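Local coordinates for protein soluble epoxide hydrolase (Bacillus megaterium, PDB 4INZ) that belongs to the alpha/beta hydrolase family of enzymes and folds round a mixed central beta sheet flanked by helices, at residues A69-R73 against G74-S78; Q202-M205 against N206-N210; L92-D95 against I96-V99; F50-I53 against W54-Q57; Y22-N26 against G27-H31. The protein carries 1 engineered substitution. One frame throughout, in Å; residues are numbered along the deposited sequence.

Contact 1 (A69-R73 against G74-S78)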
# COMPACT_ATOMS: atom_id res chain seq x y z
N ALA A 69 -6.07 -8.24 -6.80
CA ALA A 69 -5.79 -7.50 -5.57
C ALA A 69 -5.39 -8.47 -4.47
O ALA A 69 -6.18 -9.33 -4.06
CB ALA A 69 -7.01 -6.66 -5.14
N LEU A 70 -4.15 -8.35 -4.00
CA LEU A 70 -3.58 -9.27 -3.02
C LEU A 70 -3.93 -8.86 -1.59
O LEU A 70 -3.94 -7.67 -1.27
CB LEU A 70 -2.06 -9.29 -3.19
CG LEU A 70 -1.23 -10.28 -2.38
CD1 LEU A 70 -1.59 -11.72 -2.75
CD2 LEU A 70 0.25 -10.02 -2.65
N ASP A 71 -4.21 -9.85 -0.74
CA ASP A 71 -4.19 -9.62 0.70
C ASP A 71 -2.78 -9.90 1.19
O ASP A 71 -2.31 -11.04 1.11
CB ASP A 71 -5.18 -10.54 1.43
CG ASP A 71 -6.64 -10.17 1.19
OD1 ASP A 71 -6.95 -8.99 0.93
OD2 ASP A 71 -7.49 -11.08 1.31
N LEU A 72 -2.09 -8.86 1.66
CA LEU A 72 -0.72 -9.03 2.15
C LEU A 72 -0.66 -10.04 3.31
O LEU A 72 -1.65 -10.23 4.01
CB LEU A 72 -0.15 -7.69 2.61
CG LEU A 72 -0.03 -6.61 1.53
CD1 LEU A 72 0.51 -5.32 2.13
CD2 LEU A 72 0.85 -7.09 0.37
N ARG A 73 0.49 -10.66 3.51
CA ARG A 73 0.62 -11.63 4.59
C ARG A 73 0.18 -11.00 5.90
O ARG A 73 0.49 -9.83 6.18
CB ARG A 73 2.05 -12.21 4.69
CG ARG A 73 3.15 -11.18 4.93
CD ARG A 73 4.49 -11.86 5.23
NE ARG A 73 4.94 -12.75 4.16
CZ ARG A 73 5.62 -13.88 4.37
NH1 ARG A 73 5.93 -14.25 5.60
NH2 ARG A 73 5.99 -14.63 3.34
N GLY A 74 -0.56 -11.76 6.69
CA GLY A 74 -1.07 -11.27 7.95
C GLY A 74 -2.46 -10.66 7.86
O GLY A 74 -3.14 -10.52 8.86
N TYR A 75 -2.88 -10.29 6.64
CA TYR A 75 -4.15 -9.60 6.43
C TYR A 75 -5.29 -10.50 5.96
O TYR A 75 -5.09 -11.39 5.13
CB TYR A 75 -3.99 -8.49 5.39
CG TYR A 75 -3.35 -7.22 5.89
CD1 TYR A 75 -1.97 -7.12 6.02
CD2 TYR A 75 -4.13 -6.11 6.21
CE1 TYR A 75 -1.38 -5.94 6.46
CE2 TYR A 75 -3.54 -4.93 6.65
CZ TYR A 75 -2.17 -4.86 6.77
OH TYR A 75 -1.59 -3.69 7.21
N ASN A 76 -6.49 -10.22 6.47
CA ASN A 76 -7.71 -10.90 6.02
C ASN A 76 -7.52 -12.42 5.99
O ASN A 76 -7.19 -13.02 7.01
CB ASN A 76 -8.13 -10.37 4.63
CG ASN A 76 -9.53 -10.80 4.23
OD1 ASN A 76 -10.40 -11.01 5.08
ND2 ASN A 76 -9.75 -10.95 2.93
N LEU A 77 -7.70 -13.03 4.82
CA LEU A 77 -7.63 -14.49 4.72
C LEU A 77 -6.23 -15.03 4.42
O LEU A 77 -6.02 -16.24 4.35
CB LEU A 77 -8.64 -15.00 3.69
CG LEU A 77 -10.11 -14.79 4.09
CD1 LEU A 77 -11.04 -15.02 2.90
CD2 LEU A 77 -10.51 -15.68 5.27
N SER A 78 -5.26 -14.13 4.24
CA SER A 78 -3.90 -14.58 4.00
C SER A 78 -3.29 -15.17 5.26
O SER A 78 -3.70 -14.82 6.37
CB SER A 78 -3.03 -13.43 3.47
OG SER A 78 -3.40 -13.13 2.14
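The Tyr75 ring meets two backbone oxygens, Leu72 O and Arg73 O, at its edge and near its plane, while Leu72 CB lies 3.9 Å from Tyr75 CD1 and His45 forms an edge-to-face pair with the ring. The carboxylate of Asp71 and the amide of Asn76 stand almost perpendicular, their planes 81° apart. Asn76 ND2 keeps Asp71 OD2 in its own amide plane, 2.8 Å away, but meets that oxygen from above the carboxylate. Asp71 has stronger ties beyond: His31 ND1 bonds the same OD2 and Ser51 OG bonds OD1, so the buried carboxylate is gripped at both oxygens. Ser78 OG, swung beside its own backbone N (chi1 -72°), donates to Asp71 O at 2.6 Å, from above the carbonyl plane. It also bonds His31 N. The backbone is closed by Tyr75 N to Leu72 O (2.9 Å) and by Ser78 N to Tyr75 O (2.9 Å). Gly74 takes the third place of the first turn, where a CB would collide with Arg73 O. A type II turn runs into a type II' turn, so the chain doubles back and then returns where it leaves strand 66-70 of the alpha/beta hydrolase sheet.

Contact 2 (Q202-M205 against N206-N210)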
# COMPACT_ATOMS: atom_id res chain seq x y z
N GLN A 202 -19.16 -4.17 6.57
CA GLN A 202 -19.17 -5.58 6.92
C GLN A 202 -17.94 -6.31 6.38
O GLN A 202 -17.36 -7.17 7.06
CB GLN A 202 -20.45 -6.25 6.39
CG GLN A 202 -20.57 -7.73 6.76
CD GLN A 202 -20.70 -7.93 8.25
OE1 GLN A 202 -21.79 -7.77 8.81
NE2 GLN A 202 -19.59 -8.27 8.92
N ALA A 203 -17.54 -5.96 5.17
CA ALA A 203 -16.36 -6.58 4.57
C ALA A 203 -15.11 -6.23 5.37
O ALA A 203 -14.26 -7.08 5.60
CB ALA A 203 -16.20 -6.16 3.12
N TYR A 204 -15.00 -4.97 5.78
CA TYR A 204 -13.87 -4.56 6.60
C TYR A 204 -13.87 -5.29 7.94
O TYR A 204 -12.83 -5.77 8.39
CB TYR A 204 -13.89 -3.06 6.84
CG TYR A 204 -13.03 -2.28 5.87
CD1 TYR A 204 -11.71 -1.99 6.18
CD2 TYR A 204 -13.53 -1.83 4.65
CE1 TYR A 204 -10.91 -1.26 5.31
CE2 TYR A 204 -12.74 -1.11 3.77
CZ TYR A 204 -11.43 -0.83 4.11
OH TYR A 204 -10.63 -0.11 3.25
N MET A 205 -15.04 -5.36 8.58
CA MET A 205 -15.13 -6.04 9.88
C MET A 205 -14.71 -7.50 9.74
O MET A 205 -13.97 -8.02 10.57
CB MET A 205 -16.54 -5.94 10.47
CG MET A 205 -16.99 -4.52 10.81
SD MET A 205 -15.86 -3.65 11.91
CE MET A 205 -15.88 -4.72 13.35
N ASN A 206 -15.21 -8.16 8.70
CA ASN A 206 -14.79 -9.53 8.42
C ASN A 206 -13.27 -9.63 8.25
O ASN A 206 -12.65 -10.59 8.74
CB ASN A 206 -15.45 -10.06 7.15
CG ASN A 206 -16.91 -10.40 7.35
OD1 ASN A 206 -17.39 -10.53 8.48
ND2 ASN A 206 -17.63 -10.57 6.24
N SER A 207 -12.68 -8.67 7.56
CA SER A 207 -11.25 -8.71 7.29
C SER A 207 -10.45 -8.66 8.58
O SER A 207 -9.42 -9.32 8.71
CB SER A 207 -10.81 -7.59 6.33
OG SER A 207 -10.61 -6.36 7.02
N TRP A 208 -10.93 -7.88 9.54
CA TRP A 208 -10.23 -7.74 10.82
C TRP A 208 -10.42 -8.98 11.71
O TRP A 208 -9.50 -9.39 12.42
CB TRP A 208 -10.67 -6.46 11.53
CG TRP A 208 -10.24 -5.24 10.75
CD1 TRP A 208 -9.15 -5.14 9.93
CD2 TRP A 208 -10.90 -3.98 10.70
NE1 TRP A 208 -9.09 -3.88 9.38
CE2 TRP A 208 -10.15 -3.15 9.84
CE3 TRP A 208 -12.05 -3.46 11.31
CZ2 TRP A 208 -10.52 -1.83 9.56
CZ3 TRP A 208 -12.41 -2.14 11.04
CH2 TRP A 208 -11.65 -1.35 10.17
N GLU A 209 -11.61 -9.57 11.64
CA GLU A 209 -11.89 -10.81 12.36
C GLU A 209 -11.03 -11.94 11.82
O GLU A 209 -10.55 -12.78 12.58
CB GLU A 209 -13.36 -11.20 12.21
CG GLU A 209 -14.33 -10.21 12.82
CD GLU A 209 -14.79 -10.58 14.22
OE1 GLU A 209 -14.36 -11.62 14.77
OE2 GLU A 209 -15.61 -9.82 14.78
N ASN A 210 -10.85 -11.96 10.51
CA ASN A 210 -10.09 -13.03 9.85
C ASN A 210 -8.58 -12.81 9.87
O ASN A 210 -7.80 -13.77 9.92
CB ASN A 210 -10.57 -13.19 8.39
CG ASN A 210 -11.97 -13.77 8.31
OD1 ASN A 210 -12.35 -14.61 9.12
ND2 ASN A 210 -12.75 -13.32 7.32
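Trp208 sets its CG beside its backbone N (chi1 -65°), and Tyr204, one helical turn earlier, has a chi1 of -95°, well off the staggered value; together these rotations carry both rings to one flank of the helix. There the edge of Tyr204 is directed at the face of the indole in an offset edge-to-face pair, with planes 64° apart. Tyr204 CD1 is the touching atom, 3.6 Å from Trp208 CZ2. Met205 brings its sulfur up to the six-membered ring of the same indole, and SD comes within 3.9 Å of Trp208 CZ3 on an oblique approach.

Tyr204 O lies over one face of the indole and accepts twice. Trp208 N donates to it at 3.1 Å, and Ser207 OG at 2.7 Å. At the exposed end Gln202 turns NE2 back to Asn206 OD1 in a weak bond of 3.2 Å. The polar ends of the two rings are fixed from the main domain: Tyr204 OH bonds Asp49 OD1, and Trp208 NE1 bonds Pro48 O. Ile187 of helix 169-193 touches both rings.

This is an i to i+4 aromatic pair with a Met-aromatic contact beside it, on helix 198-210 of the helical cap that alpha/beta hydrolases of this kind insert between strands of the core sheet, here between 131-137 and 248-253.

Contact 3 (L92-D95 against I96-V99)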
# COMPACT_ATOMS: atom_id res chain seq x y z
N LEU A 92 8.59 -9.53 2.24
CA LEU A 92 7.45 -8.93 1.56
C LEU A 92 7.71 -8.74 0.07
O LEU A 92 6.83 -8.96 -0.76
CB LEU A 92 7.11 -7.59 2.21
CG LEU A 92 6.75 -7.69 3.69
CD1 LEU A 92 6.78 -6.33 4.36
CD2 LEU A 92 5.38 -8.35 3.88
N VAL A 93 8.93 -8.32 -0.27
CA VAL A 93 9.31 -8.12 -1.66
C VAL A 93 9.32 -9.44 -2.43
O VAL A 93 8.90 -9.49 -3.59
CB VAL A 93 10.70 -7.42 -1.78
CG1 VAL A 93 11.26 -7.55 -3.20
CG2 VAL A 93 10.59 -5.95 -1.38
N GLU A 94 9.78 -10.51 -1.78
CA GLU A 94 9.78 -11.83 -2.41
C GLU A 94 8.36 -12.34 -2.61
O GLU A 94 8.07 -13.02 -3.60
CB GLU A 94 10.62 -12.82 -1.60
CG GLU A 94 10.58 -14.25 -2.14
CD GLU A 94 11.39 -14.44 -3.42
OE1 GLU A 94 11.97 -13.47 -3.94
OE2 GLU A 94 11.44 -15.59 -3.92
N ASP A 95 7.47 -12.03 -1.67
CA ASP A 95 6.06 -12.37 -1.85
C ASP A 95 5.59 -11.84 -3.20
O ASP A 95 4.98 -12.57 -3.98
CB ASP A 95 5.18 -11.75 -0.76
CG ASP A 95 5.21 -12.52 0.54
OD1 ASP A 95 5.84 -13.60 0.59
OD2 ASP A 95 4.60 -12.04 1.52
N ILE A 96 5.89 -10.57 -3.46
CA ILE A 96 5.39 -9.92 -4.66
C ILE A 96 6.00 -10.54 -5.90
O ILE A 96 5.31 -10.77 -6.89
CB ILE A 96 5.65 -8.40 -4.64
CG1 ILE A 96 5.05 -7.78 -3.37
CG2 ILE A 96 5.08 -7.74 -5.89
CD1 ILE A 96 3.57 -8.10 -3.16
N ARG A 97 7.29 -10.85 -5.84
CA ARG A 97 7.96 -11.47 -6.97
C ARG A 97 7.30 -12.81 -7.33
O ARG A 97 7.04 -13.08 -8.50
CB ARG A 97 9.44 -11.69 -6.68
CG ARG A 97 10.27 -11.92 -7.93
CD ARG A 97 11.67 -12.42 -7.57
NE ARG A 97 11.63 -13.72 -6.90
CZ ARG A 97 11.49 -14.88 -7.54
NH1 ARG A 97 11.39 -14.91 -8.86
NH2 ARG A 97 11.46 -16.01 -6.85
N GLN A 98 7.05 -13.63 -6.32
CA GLN A 98 6.49 -14.96 -6.55
C GLN A 98 5.02 -14.91 -6.95
O GLN A 98 4.54 -15.78 -7.68
CB GLN A 98 6.68 -15.86 -5.32
CG GLN A 98 8.13 -16.20 -4.99
CD GLN A 98 8.25 -17.40 -4.06
OE1 GLN A 98 7.34 -18.22 -3.96
NE2 GLN A 98 9.37 -17.50 -3.36
N VAL A 99 4.29 -13.91 -6.48
CA VAL A 99 2.89 -13.76 -6.87
C VAL A 99 2.77 -13.50 -8.37
O VAL A 99 1.95 -14.11 -9.06
CB VAL A 99 2.20 -12.64 -6.08
CG1 VAL A 99 0.89 -12.25 -6.76
CG2 VAL A 99 1.96 -13.09 -4.64
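Glu94 and Arg97 lie side by side on the helix, pointing the same way, and form a two-pronged salt bridge. Arg97 NE donates to Glu94 OE1 at 3.0 Å, and Arg97 NH2 to Glu94 OE2, also at 3.0 Å. Both oxygens sit close to the guanidinium plane, so the arginine offers its edge, NE and one NH side-on. The carboxylate does not lie flat in line with it: the two planes are 38° apart, and NE reaches OE1 from above the carboxylate plane.

Gln98 adds a third bond. Its NE2 meets Glu94 OE2 at 2.9 Å on the anti side, while Arg97 NH2 uses the syn side, and the amide stands nearly square to the carboxylate, at 88°. OE2 therefore holds two donors, and three bonds restrain the carboxylate against rotation. Glu94 reaches this place because its CG is anti to the backbone N (chi1 175°) and the chain then bends back at chi2.

Further out, Gln98 OE1 accepts from Asn26 N, which fixes the flip of the amide and leaves its NH2 for the glutamate. Asp95, the residue after Glu94, turns away to a salt bridge with Arg73 NE and a hydrogen bond from Asn26 ND2. The buried side of the helix carries Ile96 and Val99, both resting on Leu70 of strand 66-70.

Such i to i+3 and i to i+4 side-chain bridges are a standard feature of alpha helices; this one, 89-102, is the crossover helix linking parallel strands 66-70 and 108-112 in the alpha/beta hydrolase fold.

Contact 4 (F50-I53 against W54-Q57)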
# COMPACT_ATOMS: atom_id res chain seq x y z
N PHE A 50 -7.27 -3.90 2.99
CA PHE A 50 -7.05 -5.21 2.39
C PHE A 50 -7.51 -5.13 0.94
O PHE A 50 -7.78 -4.05 0.45
CB PHE A 50 -7.77 -6.33 3.17
CG PHE A 50 -9.28 -6.23 3.17
CD1 PHE A 50 -9.94 -5.14 3.73
CD2 PHE A 50 -10.05 -7.27 2.66
CE1 PHE A 50 -11.33 -5.07 3.75
CE2 PHE A 50 -11.45 -7.22 2.67
CZ PHE A 50 -12.09 -6.12 3.22
N SER A 51 -7.60 -6.27 0.26
CA SER A 51 -7.89 -6.27 -1.17
C SER A 51 -9.14 -5.46 -1.54
O SER A 51 -9.20 -4.85 -2.62
CB SER A 51 -8.01 -7.70 -1.68
OG SER A 51 -8.93 -8.44 -0.89
N HIS A 52 -10.13 -5.45 -0.65
CA HIS A 52 -11.41 -4.80 -0.94
C HIS A 52 -11.27 -3.30 -1.22
O HIS A 52 -12.14 -2.71 -1.86
CB HIS A 52 -12.37 -5.04 0.23
CG HIS A 52 -13.78 -4.59 -0.01
ND1 HIS A 52 -14.62 -5.22 -0.91
CD2 HIS A 52 -14.51 -3.60 0.55
CE1 HIS A 52 -15.80 -4.62 -0.90
NE2 HIS A 52 -15.76 -3.64 -0.02
N ILE A 53 -10.20 -2.67 -0.74
CA ILE A 53 -10.07 -1.23 -0.94
C ILE A 53 -10.01 -0.88 -2.43
O ILE A 53 -10.33 0.24 -2.84
CB ILE A 53 -8.87 -0.61 -0.18
CG1 ILE A 53 -8.99 0.92 -0.16
CG2 ILE A 53 -7.53 -1.04 -0.81
CD1 ILE A 53 -8.06 1.56 0.84
N TRP A 54 -9.64 -1.87 -3.25
CA TRP A 54 -9.45 -1.66 -4.68
C TRP A 54 -10.68 -1.97 -5.52
O TRP A 54 -10.62 -1.96 -6.76
CB TRP A 54 -8.28 -2.51 -5.18
CG TRP A 54 -6.99 -2.19 -4.52
CD1 TRP A 54 -6.29 -2.98 -3.64
CD2 TRP A 54 -6.22 -1.00 -4.70
NE1 TRP A 54 -5.13 -2.34 -3.26
CE2 TRP A 54 -5.06 -1.13 -3.90
CE3 TRP A 54 -6.39 0.16 -5.46
CZ2 TRP A 54 -4.08 -0.14 -3.83
CZ3 TRP A 54 -5.41 1.14 -5.40
CH2 TRP A 54 -4.27 0.99 -4.59
N ARG A 55 -11.80 -2.25 -4.85
CA ARG A 55 -13.00 -2.72 -5.53
C ARG A 55 -13.40 -1.91 -6.78
O ARG A 55 -13.84 -2.48 -7.78
CB ARG A 55 -14.17 -2.78 -4.54
CG ARG A 55 -14.53 -1.44 -3.91
CD ARG A 55 -15.30 -1.64 -2.60
NE ARG A 55 -15.67 -0.38 -1.98
CZ ARG A 55 -14.85 0.35 -1.24
NH1 ARG A 55 -13.60 -0.06 -1.03
NH2 ARG A 55 -15.28 1.50 -0.71
N HIS A 56 -13.28 -0.58 -6.71
CA HIS A 56 -13.72 0.25 -7.82
C HIS A 56 -12.78 0.17 -9.02
O HIS A 56 -13.21 0.33 -10.17
CB HIS A 56 -13.87 1.71 -7.39
CG HIS A 56 -14.89 1.91 -6.31
ND1 HIS A 56 -16.24 1.69 -6.51
CD2 HIS A 56 -14.76 2.30 -5.02
CE1 HIS A 56 -16.90 1.94 -5.39
NE2 HIS A 56 -16.02 2.33 -4.47
N GLN A 57 -11.50 -0.07 -8.76
CA GLN A 57 -10.54 -0.26 -9.84
C GLN A 57 -10.64 -1.67 -10.41
O GLN A 57 -10.47 -1.87 -11.61
CB GLN A 57 -9.11 0.04 -9.37
CG GLN A 57 -8.83 1.52 -9.13
CD GLN A 57 -9.56 2.04 -7.90
OE1 GLN A 57 -9.50 1.42 -6.83
NE2 GLN A 57 -10.25 3.16 -8.05
O HOH W 1 -11.66 1.14 -5.02
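The His52 imidazole and the Arg55 guanidinium are almost parallel, 10° apart, but it is CD, the last methylene of the arginine, and not the guanidinium that sits over the ring. Arg55 CD is 3.6 Å from the His52 ring centroid, over the face, in a CH-pi contact displaced toward NE2. Arg55 starts with CG wedged between its backbone N and carbonyl carbon (chi1 60°), then runs extended to NE, and this doubles it back over the preceding turn. NH1 thereby reaches His52 O at 3.1 Å. Arg55 N bonds the same oxygen at 3.0 Å from the opposite face of the carbonyl.

Ile53 and Trp54 make the second pair. Ile53 CG2 stands above the five-membered ring of the indole, 3.7 Å from its centroid and only 13° off the normal, so a methyl lies against one face in a CH-pi contact. Ser51 O lies at the edge of that indole and takes Trp54 N at 3.1 Å, a turn of 3-10 helix just before helix 55-61, with Trp54 as its N-cap residue. Beyond it a water accepts from His56 N at 2.9 Å and lies 2.7 Å from Ile53 O.

Phe50 packs edge-to-face with Tyr204. The doubly bonded His52 O fixes Arg55 NH1, which joins helix 286-289 through His288 ND1, while His52 NE2 joins helix 198-210 through Asp200 OD1, a carboxylate that probably polarises the imidazole.

Contact 5 (Y22-N26 against G27-H31)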
# COMPACT_ATOMS: atom_id res chain seq x y z
N TYR A 22 -6.50 -18.67 -3.54
CA TYR A 22 -5.19 -18.64 -2.90
C TYR A 22 -4.04 -18.95 -3.84
O TYR A 22 -4.19 -19.68 -4.83
CB TYR A 22 -5.15 -19.64 -1.75
CG TYR A 22 -5.92 -19.20 -0.54
CD1 TYR A 22 -5.27 -18.58 0.52
CD2 TYR A 22 -7.29 -19.38 -0.45
CE1 TYR A 22 -5.97 -18.16 1.63
CE2 TYR A 22 -8.00 -18.96 0.66
CZ TYR A 22 -7.33 -18.36 1.70
OH TYR A 22 -8.01 -17.94 2.81
N ILE A 23 -2.87 -18.40 -3.51
CA ILE A 23 -1.64 -18.73 -4.21
C ILE A 23 -0.54 -18.97 -3.18
O ILE A 23 -0.36 -18.19 -2.24
CB ILE A 23 -1.24 -17.64 -5.23
CG1 ILE A 23 -0.14 -18.15 -6.17
CG2 ILE A 23 -0.84 -16.34 -4.52
CD1 ILE A 23 0.12 -17.23 -7.34
N ASN A 24 0.17 -20.08 -3.32
CA ASN A 24 1.24 -20.41 -2.39
C ASN A 24 2.55 -19.79 -2.85
O ASN A 24 3.06 -20.12 -3.93
CB ASN A 24 1.38 -21.93 -2.24
CG ASN A 24 2.44 -22.32 -1.22
OD1 ASN A 24 3.56 -22.67 -1.58
ND2 ASN A 24 2.08 -22.26 0.06
N VAL A 25 3.08 -18.89 -2.05
CA VAL A 25 4.33 -18.22 -2.38
C VAL A 25 5.18 -18.05 -1.13
O VAL A 25 4.66 -17.78 -0.05
CB VAL A 25 4.10 -16.82 -3.00
CG1 VAL A 25 3.24 -16.91 -4.25
CG2 VAL A 25 3.47 -15.88 -1.98
N ASN A 26 6.48 -18.24 -1.29
CA ASN A 26 7.43 -17.83 -0.26
C ASN A 26 7.07 -18.38 1.12
O ASN A 26 7.25 -17.69 2.14
CB ASN A 26 7.50 -16.31 -0.23
CG ASN A 26 8.75 -15.80 0.47
OD1 ASN A 26 9.72 -16.54 0.66
ND2 ASN A 26 8.73 -14.52 0.85
N GLY A 27 6.56 -19.60 1.16
CA GLY A 27 6.30 -20.29 2.41
C GLY A 27 4.97 -19.97 3.07
O GLY A 27 4.70 -20.43 4.18
N VAL A 28 4.13 -19.19 2.39
CA VAL A 28 2.83 -18.82 2.94
C VAL A 28 1.74 -18.92 1.88
O VAL A 28 2.02 -18.89 0.68
CB VAL A 28 2.85 -17.37 3.49
CG1 VAL A 28 3.96 -17.22 4.52
CG2 VAL A 28 3.02 -16.36 2.36
N ASN A 29 0.49 -19.07 2.33
CA ASN A 29 -0.66 -19.02 1.44
C ASN A 29 -1.26 -17.63 1.48
O ASN A 29 -1.73 -17.19 2.53
CB ASN A 29 -1.73 -20.03 1.87
CG ASN A 29 -1.31 -21.47 1.66
OD1 ASN A 29 -0.62 -21.80 0.69
ND2 ASN A 29 -1.73 -22.35 2.56
N LEU A 30 -1.23 -16.93 0.34
CA LEU A 30 -1.82 -15.61 0.26
C LEU A 30 -3.16 -15.65 -0.47
O LEU A 30 -3.28 -16.28 -1.52
CB LEU A 30 -0.89 -14.64 -0.45
CG LEU A 30 0.49 -14.42 0.16
CD1 LEU A 30 1.22 -13.35 -0.62
CD2 LEU A 30 0.37 -14.03 1.63
N HIS A 31 -4.14 -14.96 0.09
CA HIS A 31 -5.46 -14.84 -0.51
C HIS A 31 -5.52 -13.64 -1.46
O HIS A 31 -4.88 -12.63 -1.21
CB HIS A 31 -6.51 -14.69 0.59
CG HIS A 31 -7.90 -14.48 0.08
ND1 HIS A 31 -8.48 -13.23 -0.02
CD2 HIS A 31 -8.85 -15.36 -0.33
CE1 HIS A 31 -9.71 -13.35 -0.48
NE2 HIS A 31 -9.96 -14.63 -0.68
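Tyr22 and His31 pair across a beta hairpin, strands 20-25 and 28-36, whose two-residue type I' loop is Asn26-Gly27. The tyrosine ring lies across the neighbouring strand as a flat lid. His31 CB protrudes into its face, 4.1 Å from the ring centroid, and the edge of the imidazole follows it against the same ring in an edge-to-face pair with planes 65° apart. Beyond the pair, Tyr22 OH bonds Leu77 O and His31 ND1 bonds Asp71 OD2, so both rings are tied to 69-78.

On the other face of the hairpin the bumps are aliphatic. Leu30 CD1 meets Val25 CG2 at 3.6 Å, the two side chains crossing at about a right angle, so the leucine branch fills the diagonal gap between strands. Val28 CG2 leans to within 3.2 Å of Val25 O at the turn end. Ile23 CG2 is farther off, 4.4 Å from Leu30 CB, and Val25 goes on to touch Gln98 and Val99 of helix 89-102.

Paired backbone bonds bind Ile23 to Leu30 and Val25 to Val28; Ile23 N to Leu30 O measures 2.9 Å. Back on the face that bears Tyr22, the two asparagine amides bridge the strands: Asn24, its CG anti to the backbone N (chi1 -177°), sends ND2 toward Asn29 OD1, 2.8 Å away and nearly straight at 168°, arriving above the carbonyl plane.

How the contacts relate
From the N terminus, contact 5 turns the first hairpin at the edge of the sheet, contact 4 starts the helix after strand 40-44, contact 1 doubles the chain back and returns it after strand 66-70, contact 3 lies along the following helix, and contact 2 comes far later in the cap. All are local and in series; none encloses or crosses another. Contact 1 touches every other: the hairpin through Asp71 and Ser78 to His31, contact 4 through Ser51, the helix through Arg73 and Asp95, and the cap through Asn76 against Ser207. Contacts 3 and 5 also meet at Asn26, and contacts 2 and 4 at Phe50, whereas 2 and 3 stay about 15 Å apart at their nearest atoms.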